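Extracellular solute-binding protein family 1 (Alicyclobacillus acidocaldarius subsp. acidocaldarius, PDB 4OVJ) probably binds a solute outside the cell and delivers it to an ABC-type importer, as other family 1 extracellular solute-binding proteins do. Local coordinates at residues Pro23-Ala35 with Gly79-Tyr91. Numbering follows the deposited sequence. Where two conformers were deposited one is given.
Sequences PVVTLTFGFWGDA and GNAPDIMQMDYEY
T28 and G30 pair with I84 and Q86 between parallel strands 25-31 and 84-87. Three backbone bonds tie them: I84 N to T28 O, G30 N to I84 O (2.9 Å) and Q86 N to G30 O. At the start of the pairing, T28 and D83 exchange two more bonds. D83 N donates to T28 OG1 (2.9 Å). T28 N donates to the anti lone pair of D83 OD2 (2.9 Å), nearly straight at 164°. T28 OG1 sits between its backbone N and carbonyl carbon (chi1 48°), which turns it to D83 N. A water also bridges T26 O and D83 OD2, while D83 OD1 is hydrogen-bonded to T304 OG1.

Strand 25-31 lies between 55-61 and 84-87 in the parallel part of a mixed sheet. Strand 55-61, helix 65-77 and strand 84-87 form a beta-alpha-beta crossover, as in one lobe of the periplasmic-binding-protein fold.

I84 has two conformers. In one, I84 CG2 makes an apolar contact with F29 CD1 at 3.7 Å.

The extended Q86 chain crosses W32. Q86 NE2 lies 3.2 Å above one face of the W32 indole, with amide and ring planes 80° apart. Q86 NE2 also donates to W32 O (3.2 Å), in a bent bond tilted from the carbonyl plane. Q86 OE1 accepts from R331, so both ends of the buried amide are hydrogen-bonded.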
ATOM      1  N   PRO A  23     -36.426  13.165   7.160  1.00 17.48           N
ATOM      2  CA  PRO A  23     -37.000  12.001   7.812  1.00 15.75           C
ATOM      3  C   PRO A  23     -35.990  10.861   7.972  1.00 14.06           C
ATOM      4  O   PRO A  23     -35.078  10.695   7.151  1.00 13.64           O
ATOM      5  CB  PRO A  23     -38.140  11.582   6.880  1.00 18.39           C
ATOM      6  CG  PRO A  23     -38.442  12.778   6.064  1.00 19.56           C
ATOM      7  CD  PRO A  23     -37.176  13.555   5.954  1.00 19.69           C
ATOM      8  N   VAL A  24     -36.180  10.094   9.037  1.00 11.63           N
ATOM      9  CA  VAL A  24     -35.306   9.014   9.382  1.00 11.19           C
ATOM     10  C   VAL A  24     -35.260   7.948   8.284  1.00 11.16           C
ATOM     11  O   VAL A  24     -36.275   7.618   7.661  1.00 12.40           O
ATOM     12  CB  VAL A  24     -35.690   8.409  10.750  1.00 11.91           C
ATOM     13  CG1 VAL A  24     -37.108   7.867  10.736  1.00 13.65           C
ATOM     14  CG2 VAL A  24     -34.707   7.326  11.151  1.00 12.66           C
ATOM     15  N   VAL A  25     -34.049   7.466   8.013  1.00 11.01           N
ATOM     16  CA  VAL A  25     -33.834   6.373   7.062  1.00 11.27           C
ATOM     17  C   VAL A  25     -32.826   5.415   7.653  1.00 10.84           C
ATOM     18  O   VAL A  25     -32.111   5.765   8.591  1.00 10.07           O
ATOM     19  CB  VAL A  25     -33.317   6.870   5.681  1.00 13.44           C
ATOM     20  CG1 VAL A  25     -34.235   7.939   5.101  1.00 14.55           C
ATOM     21  CG2 VAL A  25     -31.883   7.362   5.760  1.00 14.03           C
ATOM     22  N   THR A  26     -32.777   4.214   7.091  1.00 11.59           N
ATOM     23  CA  THR A  26     -31.790   3.208   7.437  1.00 11.78           C
ATOM     24  C   THR A  26     -30.948   2.844   6.216  1.00 11.93           C
ATOM     25  O   THR A  26     -31.485   2.576   5.129  1.00 14.25           O
ATOM     26  CB  THR A  26     -32.464   1.938   7.969  1.00 14.81           C
ATOM     27  OG1 THR A  26     -33.200   2.263   9.145  1.00 19.40           O
ATOM     28  CG2 THR A  26     -31.432   0.849   8.294  1.00 16.57           C
ATOM     29  N   LEU A  27     -29.631   2.841   6.413  1.00 11.03           N
ATOM     30  CA  LEU A  27     -28.670   2.387   5.412  1.00 10.78           C
ATOM     31  C   LEU A  27     -28.089   1.068   5.858  1.00  9.58           C
ATOM     32  O   LEU A  27     -27.704   0.933   7.021  1.00 10.02           O
ATOM     33  CB  LEU A  27     -27.501   3.364   5.287  1.00 11.18           C
ATOM     34  CG  LEU A  27     -27.830   4.799   4.902  1.00 13.06           C
ATOM     35  CD1 LEU A  27     -26.623   5.700   5.098  1.00 13.73           C
ATOM     36  CD2 LEU A  27     -28.283   4.853   3.457  1.00 15.06           C
ATOM     37  N   THR A  28     -27.985   0.108   4.944  1.00  8.90           N
ATOM     38  CA  THR A  28     -27.225  -1.123   5.212  1.00  8.86           C
ATOM     39  C   THR A  28     -25.765  -0.926   4.788  1.00  7.66           C
ATOM     40  O   THR A  28     -25.486  -0.210   3.833  1.00  7.77           O
ATOM     41  CB  THR A  28     -27.819  -2.318   4.452  1.00  9.94           C
ATOM     42  OG1 THR A  28     -28.038  -1.943   3.094  1.00 11.77           O
ATOM     43  CG2 THR A  28     -29.133  -2.743   5.095  1.00 12.06           C
ATOM     44  N   PHE A  29     -24.846  -1.559   5.511  1.00  7.74           N
ATOM     45  CA  PHE A  29     -23.413  -1.338   5.358  1.00  8.00           C
ATOM     46  C   PHE A  29     -22.692  -2.668   5.457  1.00  7.81           C
ATOM     47  O   PHE A  29     -22.586  -3.241   6.542  1.00  8.62           O
ATOM     48  CB  PHE A  29     -22.934  -0.383   6.447  1.00  8.25           C
ATOM     49  CG  PHE A  29     -21.429  -0.182   6.515  1.00  8.42           C
ATOM     50  CD1 PHE A  29     -20.622  -0.251   5.392  1.00  8.57           C
ATOM     51  CD2 PHE A  29     -20.842   0.161   7.726  1.00  9.09           C
ATOM     52  CE1 PHE A  29     -19.257  -0.015   5.472  1.00  9.19           C
ATOM     53  CE2 PHE A  29     -19.487   0.386   7.813  1.00 10.00           C
ATOM     54  CZ  PHE A  29     -18.690   0.308   6.689  1.00  9.21           C
ATOM     55  N   GLY A  30     -22.215  -3.152   4.310  1.00  7.62           N
ATOM     56  CA  GLY A  30     -21.472  -4.399   4.236  1.00  8.08           C
ATOM     57  C   GLY A  30     -19.971  -4.148   4.297  1.00  7.94           C
ATOM     58  O   GLY A  30     -19.462  -3.228   3.677  1.00  7.66           O
ATOM     59  N   PHE A  31     -19.263  -4.975   5.056  1.00  8.14           N
ATOM     60  CA  PHE A  31     -17.809  -4.894   5.105  1.00  8.60           C
ATOM     61  C   PHE A  31     -17.225  -6.228   5.533  1.00  8.52           C
ATOM     62  O   PHE A  31     -17.948  -7.089   6.029  1.00  8.45           O
ATOM     63  CB  PHE A  31     -17.346  -3.740   6.011  1.00  9.14           C
ATOM     64  CG  PHE A  31     -17.724  -3.908   7.441  1.00 11.74           C
ATOM     65  CD1 PHE A  31     -18.994  -3.550   7.884  1.00 12.37           C
ATOM     66  CD2 PHE A  31     -16.809  -4.415   8.352  1.00 13.91           C
ATOM     67  CE1 PHE A  31     -19.344  -3.702   9.216  1.00 14.00           C
ATOM     68  CE2 PHE A  31     -17.158  -4.570   9.682  1.00 14.69           C
ATOM     69  CZ  PHE A  31     -18.424  -4.220  10.110  1.00 11.67           C
ATOM     70  N   TRP A  32     -15.935  -6.406   5.275  1.00  9.45           N
ATOM     71  CA  TRP A  32     -15.202  -7.599   5.679  1.00  9.33           C
ATOM     72  C   TRP A  32     -14.126  -7.205   6.666  1.00 10.45           C
ATOM     73  O   TRP A  32     -13.792  -6.028   6.815  1.00 11.85           O
ATOM     74  CB  TRP A  32     -14.551  -8.301   4.479  1.00  9.51           C
ATOM     75  CG  TRP A  32     -13.252  -7.671   3.982  1.00  8.99           C
ATOM     76  CD1 TRP A  32     -11.997  -7.903   4.463  1.00 10.41           C
ATOM     77  CD2 TRP A  32     -13.099  -6.721   2.921  1.00  8.47           C
ATOM     78  NE1 TRP A  32     -11.076  -7.155   3.783  1.00 11.35           N
ATOM     79  CE2 TRP A  32     -11.718  -6.424   2.822  1.00 10.03           C
ATOM     80  CE3 TRP A  32     -13.987  -6.103   2.035  1.00  9.38           C
ATOM     81  CZ2 TRP A  32     -11.204  -5.527   1.878  1.00 11.53           C
ATOM     82  CZ3 TRP A  32     -13.481  -5.200   1.094  1.00  9.57           C
ATOM     83  CH2 TRP A  32     -12.097  -4.917   1.028  1.00 11.05           C
ATOM     84  N   GLY A  33     -13.575  -8.206   7.324  1.00 10.85           N
ATOM     85  CA  GLY A  33     -12.424  -7.986   8.165  1.00 12.15           C
ATOM     86  C   GLY A  33     -12.190  -9.107   9.148  1.00 12.93           C
ATOM     87  O   GLY A  33     -12.971 -10.051   9.235  1.00 12.98           O
ATOM     88  N   ASP A  34     -11.096  -8.987   9.883  1.00 14.17           N
ATOM     89  CA  ASP A  34     -10.865  -9.822  11.050  1.00 16.60           C
ATOM     90  C   ASP A  34     -11.589  -9.213  12.267  1.00 16.67           C
ATOM     91  O   ASP A  34     -12.331  -8.240  12.144  1.00 15.62           O
ATOM     92  CB  ASP A  34      -9.353 -10.009  11.298  1.00 18.59           C
ATOM     93  CG  ASP A  34      -8.617  -8.701  11.562  1.00 21.23           C
ATOM     94  OD1 ASP A  34      -9.252  -7.658  11.829  1.00 21.65           O
ATOM     95  OD2 ASP A  34      -7.372  -8.720  11.500  1.00 26.55           O
ATOM     96  N   ALA A  35     -11.381  -9.789  13.442  1.00 17.99           N
ATOM     97  CA  ALA A  35     -12.095  -9.333  14.621  1.00 18.29           C
ATOM     98  C   ALA A  35     -11.769  -7.870  14.981  1.00 17.39           C
ATOM     99  O   ALA A  35     -12.654  -7.101  15.365  1.00 17.53           O
ATOM    100  CB  ALA A  35     -11.812 -10.260  15.786  1.00 18.41           C
ATOM    101  N   GLY A  79     -30.420  -8.509  -6.110  1.00 26.41           N
ATOM    102  CA  GLY A  79     -31.114  -7.278  -5.708  1.00 23.70           C
ATOM    103  C   GLY A  79     -30.962  -6.928  -4.230  1.00 23.77           C
ATOM    104  O   GLY A  79     -31.599  -5.993  -3.758  1.00 26.31           O
ATOM    105  N   ASN A  80     -30.104  -7.644  -3.497  1.00 19.61           N
ATOM    106  CA  ASN A  80     -29.971  -7.423  -2.057  1.00 19.97           C
ATOM    107  C   ASN A  80     -28.672  -6.719  -1.668  1.00 17.46           C
ATOM    108  O   ASN A  80     -28.178  -6.923  -0.554  1.00 20.06           O
ATOM    109  CB  ASN A  80     -30.056  -8.752  -1.296  1.00 25.33           C
ATOM    110  CG  ASN A  80     -31.389  -9.450  -1.480  1.00 34.20           C
ATOM    111  OD1 ASN A  80     -31.444 -10.622  -1.864  1.00 49.31           O
ATOM    112  ND2 ASN A  80     -32.471  -8.738  -1.206  1.00 37.16           N
ATOM    113  N   ALA A  81     -28.120  -5.895  -2.560  1.00 15.71           N
ATOM    114  CA  ALA A  81     -26.884  -5.178  -2.236  1.00 11.74           C
ATOM    115  C   ALA A  81     -27.068  -4.260  -1.039  1.00 10.47           C
ATOM    116  O   ALA A  81     -28.086  -3.605  -0.918  1.00 11.31           O
ATOM    117  CB  ALA A  81     -26.398  -4.364  -3.420  1.00 11.75           C
ATOM    118  N   PRO A  82     -26.061  -4.183  -0.162  1.00 10.64           N
ATOM    119  CA  PRO A  82     -26.130  -3.147   0.872  1.00  9.77           C
ATOM    120  C   PRO A  82     -25.954  -1.770   0.263  1.00  9.16           C
ATOM    121  O   PRO A  82     -25.302  -1.638  -0.782  1.00  9.31           O
ATOM    122  CB  PRO A  82     -24.936  -3.447   1.792  1.00 10.95           C
ATOM    123  CG  PRO A  82     -24.094  -4.418   1.070  1.00 12.94           C
ATOM    124  CD  PRO A  82     -24.800  -4.939  -0.144  1.00 11.07           C
ATOM    125  N   ASP A  83     -26.487  -0.749   0.927  1.00  8.62           N
ATOM    126  CA  ASP A  83     -26.344   0.630   0.455  1.00  8.65           C
ATOM    127  C   ASP A  83     -24.903   1.091   0.379  1.00  7.94           C
ATOM    128  O   ASP A  83     -24.536   1.799  -0.545  1.00  7.97           O
ATOM    129  CB  ASP A  83     -27.111   1.594   1.347  1.00  9.33           C
ATOM    130  CG  ASP A  83     -28.593   1.315   1.342  1.00 11.00           C
ATOM    131  OD1 ASP A  83     -29.225   1.438   0.266  1.00 13.15           O
ATOM    132  OD2 ASP A  83     -29.114   0.936   2.406  1.00 13.25           O
ATOM    133  N   ILE A  84     -24.110   0.731   1.385  0.50  8.17           N
ATOM    134  CA  ILE A  84     -22.682   1.022   1.390  0.50  8.56           C
ATOM    135  C   ILE A  84     -21.925  -0.298   1.448  0.50  8.27           C
ATOM    136  O   ILE A  84     -22.274  -1.191   2.224  0.50  8.04           O
ATOM    137  CB  ILE A  84     -22.273   1.903   2.582  0.50  9.82           C
ATOM    138  CG1 ILE A  84     -23.019   3.243   2.542  0.50 11.02           C
ATOM    139  CG2 ILE A  84     -20.765   2.128   2.579  0.50 10.48           C
ATOM    140  CD1 ILE A  84     -24.296   3.250   3.355  0.50 11.87           C
HETATM  141  N   MSE A  85     -20.902  -0.411   0.606  0.50  8.41           N
HETATM  142  CA  MSE A  85     -20.148  -1.640   0.433  0.50  9.23           C
HETATM  143  C   MSE A  85     -18.696  -1.315   0.562  0.50  8.30           C
HETATM  144  O   MSE A  85     -18.174  -0.456  -0.153  0.50  8.79           O
HETATM  145  CB  MSE A  85     -20.348  -2.212  -0.971  0.50 10.97           C
HETATM  146  CG  MSE A  85     -21.607  -3.066  -1.095  0.50 11.83           C
HETATM  147 SE   MSE A  85     -21.916  -3.544  -2.990  0.50 14.64          SE
HETATM  148  CE  MSE A  85     -22.926  -1.923  -3.449  0.50 12.01           C
ATOM    149  N   GLN A  86     -18.014  -2.002   1.460  1.00  7.90           N
ATOM    150  CA  GLN A  86     -16.563  -1.984   1.443  1.00  8.35           C
ATOM    151  C   GLN A  86     -16.141  -2.757   0.179  1.00  8.75           C
ATOM    152  O   GLN A  86     -16.721  -3.796  -0.150  1.00  9.04           O
ATOM    153  CB  GLN A  86     -15.995  -2.587   2.716  1.00  8.86           C
ATOM    154  CG  GLN A  86     -14.549  -2.252   3.001  1.00  9.57           C
ATOM    155  CD  GLN A  86     -14.191  -2.722   4.391  1.00  9.92           C
ATOM    156  OE1 GLN A  86     -14.468  -2.055   5.385  1.00 12.29           O
ATOM    157  NE2 GLN A  86     -13.635  -3.892   4.470  1.00 11.85           N
HETATM  158  N   MSE A  87     -15.183  -2.206  -0.557  1.00  8.59           N
HETATM  159  CA  MSE A  87     -14.803  -2.726  -1.865  1.00  9.97           C
HETATM  160  C   MSE A  87     -13.307  -2.860  -1.918  1.00  9.44           C
HETATM  161  O   MSE A  87     -12.582  -2.159  -1.214  1.00  9.01           O
HETATM  162  CB  MSE A  87     -15.365  -1.771  -2.912  1.00 12.72           C
HETATM  163  CG  MSE A  87     -15.098  -2.126  -4.374  1.00 13.02           C
HETATM  164 SE   MSE A  87     -15.841  -3.868  -4.897  1.00 15.27          SE
HETATM  165  CE  MSE A  87     -17.621  -3.872  -4.064  1.00 15.38           C
ATOM    166  N   ASP A  88     -12.849  -3.784  -2.752  1.00 10.22           N
ATOM    167  CA  ASP A  88     -11.435  -4.033  -2.942  1.00 10.31           C
ATOM    168  C   ASP A  88     -11.015  -3.722  -4.382  1.00  9.72           C
ATOM    169  O   ASP A  88     -11.796  -3.875  -5.331  1.00 10.56           O
ATOM    170  CB  ASP A  88     -11.077  -5.475  -2.634  1.00 11.91           C
ATOM    171  CG  ASP A  88      -9.560  -5.696  -2.606  1.00 14.01           C
ATOM    172  OD1 ASP A  88      -8.904  -5.257  -1.628  1.00 19.97           O
ATOM    173  OD2 ASP A  88      -9.022  -6.298  -3.565  1.00 17.65           O
ATOM    174  N   TYR A  89      -9.765  -3.304  -4.531  1.00  9.52           N
ATOM    175  CA  TYR A  89      -9.190  -2.985  -5.841  1.00 10.36           C
ATOM    176  C   TYR A  89      -9.344  -4.119  -6.855  1.00 10.81           C
ATOM    177  O   TYR A  89      -9.568  -3.863  -8.043  1.00 15.14           O
ATOM    178  CB  TYR A  89      -7.714  -2.601  -5.672  1.00 10.52           C
ATOM    179  CG  TYR A  89      -7.091  -1.877  -6.844  1.00 10.30           C
ATOM    180  CD1 TYR A  89      -7.729  -0.800  -7.455  1.00 10.11           C
ATOM    181  CD2 TYR A  89      -5.846  -2.259  -7.327  1.00 10.22           C
ATOM    182  CE1 TYR A  89      -7.153  -0.134  -8.525  1.00 10.14           C
ATOM    183  CE2 TYR A  89      -5.254  -1.602  -8.389  1.00 10.80           C
ATOM    184  CZ  TYR A  89      -5.913  -0.540  -8.995  1.00  9.53           C
ATOM    185  OH  TYR A  89      -5.328   0.107 -10.057  1.00 10.83           O
ATOM    186  N   GLU A  90      -9.237  -5.359  -6.390  1.00 11.99           N
ATOM    187  CA  GLU A  90      -9.386  -6.547  -7.244  1.00 14.81           C
ATOM    188  C   GLU A  90     -10.770  -6.663  -7.917  1.00 14.64           C
ATOM    189  O   GLU A  90     -10.886  -7.197  -9.034  1.00 15.92           O
ATOM    190  CB  GLU A  90      -9.117  -7.815  -6.411  1.00 19.83           C
ATOM    191  CG  GLU A  90      -9.356  -9.123  -7.164  1.00 27.20           C
ATOM    192  CD  GLU A  90      -8.937 -10.367  -6.397  1.00 35.02           C
ATOM    193  OE1 GLU A  90      -8.585 -10.269  -5.196  1.00 32.78           O
ATOM    194  OE2 GLU A  90      -8.973 -11.458  -7.011  1.00 49.07           O
ATOM    195  N   TYR A  91     -11.807  -6.199  -7.231  1.00 13.51           N
ATOM    196  CA  TYR A  91     -13.183  -6.428  -7.658  1.00 13.28           C
ATOM    197  C   TYR A  91     -13.945  -5.201  -8.141  1.00 11.47           C
ATOM    198  O   TYR A  91     -15.045  -5.324  -8.699  1.00 11.97           O
ATOM    199  CB  TYR A  91     -13.951  -7.060  -6.509  1.00 14.06           C
ATOM    200  CG  TYR A  91     -13.505  -8.472  -6.182  1.00 16.53           C
ATOM    201  CD1 TYR A  91     -13.558  -9.479  -7.134  1.00 24.17           C
ATOM    202  CD2 TYR A  91     -13.029  -8.791  -4.927  1.00 17.31           C
ATOM    203  CE1 TYR A  91     -13.149 -10.768  -6.833  1.00 26.92           C
ATOM    204  CE2 TYR A  91     -12.631 -10.072  -4.611  1.00 18.12           C
ATOM    205  CZ  TYR A  91     -12.688 -11.054  -5.560  1.00 22.73           C
ATOM    206  OH  TYR A  91     -12.285 -12.321  -5.228  1.00 26.39           O
TER
HETATM  207  O   HOH W   1     -31.594   0.762   3.165  1.00 15.97           O
HETATM  208  O   HOH W   2     -30.021  -3.023   1.741  1.00 32.11           O